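PDB 6Y5Z: capsid protein VP1, which is the major capsid protein of human polyomavirus 12 and probably forms, as pentamers, a T=7 icosahedral shell. Local coordinates for residues Ile22-Asn27 with Leu238-Cys243. Numbering follows the deposited sequence. Where two conformers were deposited one is given.
Sequences IEAFLN and LFLSCC
Leu26 buries more surface against strand 238-243 than any other residue of 22-27, and its side chain fills the hollow between Leu240 and Cys242. With CG beside the backbone N and anti to the carbonyl carbon (chi1 -83°), its branched end is turned over these two residues: CD2 reaches down to the backbone, 3.8 Å from Leu240 O, and also lies 3.9 Å from Cys242 SG. Leu26 CB, placed by the backbone, is 3.8 Å from Cys242 SG. Cysteine suits this place because one compact, polarisable atom fills the space beside the branched leucine.

One step back the sizes are reversed. Ala24 presents just a methyl, so the long side chain of Leu240 can rise to it, CD1 ending 3.9 Å from Ala24 CB; chi2 of 176° extends that branch. At the far end Ile22 and Leu238 overlap side by side, running opposite ways: beta-branched isoleucine, at home in a strand, holds CG2 close to its backbone, and Leu238 is long enough to bring CD2 within 3.9 Å of Ile22 CG2.

No hydrogen bond joins the segments. Their axes come no nearer than 8.7 Å and cross at -33°, as expected of strands facing each other across the hydrophobic interior of the VP1 jelly-roll beta-sandwich. Ile70 of strand 66-71 packs against both Ile22 and Leu240. Strand 22-26 is hydrogen-bonded to strand 257-276, while strand 238-243 bonds to Ile70 and to Gly131 of strand 124-131.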
loop_
_atom_site.group_PDB
_atom_site.type_symbol
_atom_site.label_atom_id
_atom_site.label_comp_id
_atom_site.label_asym_id
_atom_site.label_seq_id
_atom_site.Cartn_x
_atom_site.Cartn_y
_atom_site.Cartn_z
ATOM N N ILE D 22 -30.691 -2.548 -12.134
ATOM C CA ILE D 22 -31.412 -2.214 -10.875
ATOM C C ILE D 22 -30.471 -1.314 -10.086
ATOM O O ILE D 22 -29.331 -1.758 -9.804
ATOM C CB ILE D 22 -31.736 -3.492 -10.087
ATOM C CG1 ILE D 22 -32.648 -4.429 -10.885
ATOM C CG2 ILE D 22 -32.322 -3.147 -8.734
ATOM C CD1 ILE D 22 -33.979 -3.814 -11.264
ATOM N N GLU D 23 -30.913 -0.127 -9.695
ATOM C CA GLU D 23 -30.068 0.757 -8.876
ATOM C C GLU D 23 -30.751 1.029 -7.542
ATOM O O GLU D 23 -31.993 0.995 -7.448
ATOM C CB GLU D 23 -29.705 2.003 -9.684
ATOM C CG GLU D 23 -30.776 3.053 -9.761
ATOM C CD GLU D 23 -30.328 4.333 -10.464
ATOM O OE1 GLU D 23 -31.195 5.222 -10.605
ATOM O OE2 GLU D 23 -29.121 4.455 -10.892
ATOM N N ALA D 24 -29.943 1.246 -6.514
ATOM C CA ALA D 24 -30.438 1.556 -5.160
ATOM C C ALA D 24 -29.349 2.269 -4.382
ATOM O O ALA D 24 -28.159 1.976 -4.601
ATOM C CB ALA D 24 -30.865 0.300 -4.465
ATOM N N PHE D 25 -29.754 3.138 -3.459
ATOM C CA PHE D 25 -28.880 3.662 -2.383
ATOM C C PHE D 25 -29.345 2.993 -1.087
ATOM O O PHE D 25 -30.553 2.956 -0.845
ATOM C CB PHE D 25 -28.953 5.186 -2.294
ATOM C CG PHE D 25 -28.300 5.987 -3.405
ATOM C CD1 PHE D 25 -26.959 6.324 -3.350
ATOM C CD2 PHE D 25 -29.052 6.479 -4.458
ATOM C CE1 PHE D 25 -26.382 7.115 -4.340
ATOM C CE2 PHE D 25 -28.479 7.265 -5.451
ATOM C CZ PHE D 25 -27.145 7.588 -5.386
ATOM N N LEU D 26 -28.428 2.429 -0.310
ATOM C CA LEU D 26 -28.684 1.959 1.071
ATOM C C LEU D 26 -28.082 2.972 2.040
ATOM O O LEU D 26 -26.873 3.204 1.983
ATOM C CB LEU D 26 -28.120 0.551 1.263
ATOM C CG LEU D 26 -29.028 -0.579 0.782
ATOM C CD1 LEU D 26 -29.363 -0.476 -0.697
ATOM C CD2 LEU D 26 -28.404 -1.928 1.093
ATOM N N ASN D 27 -28.903 3.555 2.906
ATOM C CA ASN D 27 -28.423 4.490 3.943
ATOM C C ASN D 27 -27.789 3.688 5.065
ATOM O O ASN D 27 -28.196 2.559 5.376
ATOM C CB ASN D 27 -29.540 5.406 4.443
ATOM C CG ASN D 27 -29.779 6.533 3.471
ATOM O OD1 ASN D 27 -28.823 7.101 2.960
ATOM N ND2 ASN D 27 -31.041 6.806 3.173
ATOM N N LEU D 238 -33.829 -9.175 -5.694
ATOM C CA LEU D 238 -32.370 -8.918 -5.631
ATOM C C LEU D 238 -32.017 -8.441 -4.226
ATOM O O LEU D 238 -32.610 -7.464 -3.744
ATOM C CB LEU D 238 -31.989 -7.880 -6.677
ATOM C CG LEU D 238 -30.520 -7.481 -6.657
ATOM C CD1 LEU D 238 -29.657 -8.661 -7.069
ATOM C CD2 LEU D 238 -30.308 -6.295 -7.575
ATOM N N PHE D 239 -31.098 -9.150 -3.568
ATOM C CA PHE D 239 -30.708 -8.872 -2.165
ATOM C C PHE D 239 -29.387 -8.101 -2.122
ATOM O O PHE D 239 -28.343 -8.595 -2.577
ATOM C CB PHE D 239 -30.647 -10.197 -1.410
ATOM C CG PHE D 239 -32.010 -10.848 -1.322
ATOM C CD1 PHE D 239 -32.540 -11.544 -2.401
ATOM C CD2 PHE D 239 -32.757 -10.725 -0.165
ATOM C CE1 PHE D 239 -33.804 -12.108 -2.316
ATOM C CE2 PHE D 239 -34.009 -11.315 -0.068
ATOM C CZ PHE D 239 -34.522 -12.003 -1.144
ATOM N N LEU D 240 -29.437 -6.903 -1.551
ATOM C CA LEU D 240 -28.273 -6.013 -1.391
ATOM C C LEU D 240 -28.026 -5.851 0.094
ATOM O O LEU D 240 -28.992 -5.680 0.861
ATOM C CB LEU D 240 -28.546 -4.650 -2.003
ATOM C CG LEU D 240 -29.064 -4.663 -3.439
ATOM C CD1 LEU D 240 -29.394 -3.248 -3.892
ATOM C CD2 LEU D 240 -28.046 -5.305 -4.357
ATOM N N SER D 241 -26.764 -5.866 0.485
ATOM C CA SER D 241 -26.324 -5.778 1.899
ATOM C C SER D 241 -25.079 -4.895 1.957
ATOM O O SER D 241 -24.316 -4.978 1.007
ATOM C CB SER D 241 -25.999 -7.140 2.434
ATOM O OG SER D 241 -27.088 -8.041 2.297
ATOM N N CYS D 242 -24.874 -4.147 3.030
ATOM C CA CYS D 242 -23.597 -3.407 3.175
ATOM C C CYS D 242 -23.427 -2.908 4.600
ATOM O O CYS D 242 -24.381 -2.922 5.390
ATOM C CB CYS D 242 -23.508 -2.263 2.181
ATOM S SG CYS D 242 -24.851 -1.054 2.294
ATOM N N CYS D 243 -22.213 -2.464 4.896
ATOM C CA CYS D 243 -21.905 -1.596 6.043
ATOM C C CYS D 243 -20.666 -0.797 5.653
ATOM O O CYS D 243 -19.750 -1.372 5.037
ATOM C CB CYS D 243 -21.669 -2.425 7.295
ATOM S SG CYS D 243 -21.480 -1.387 8.759
#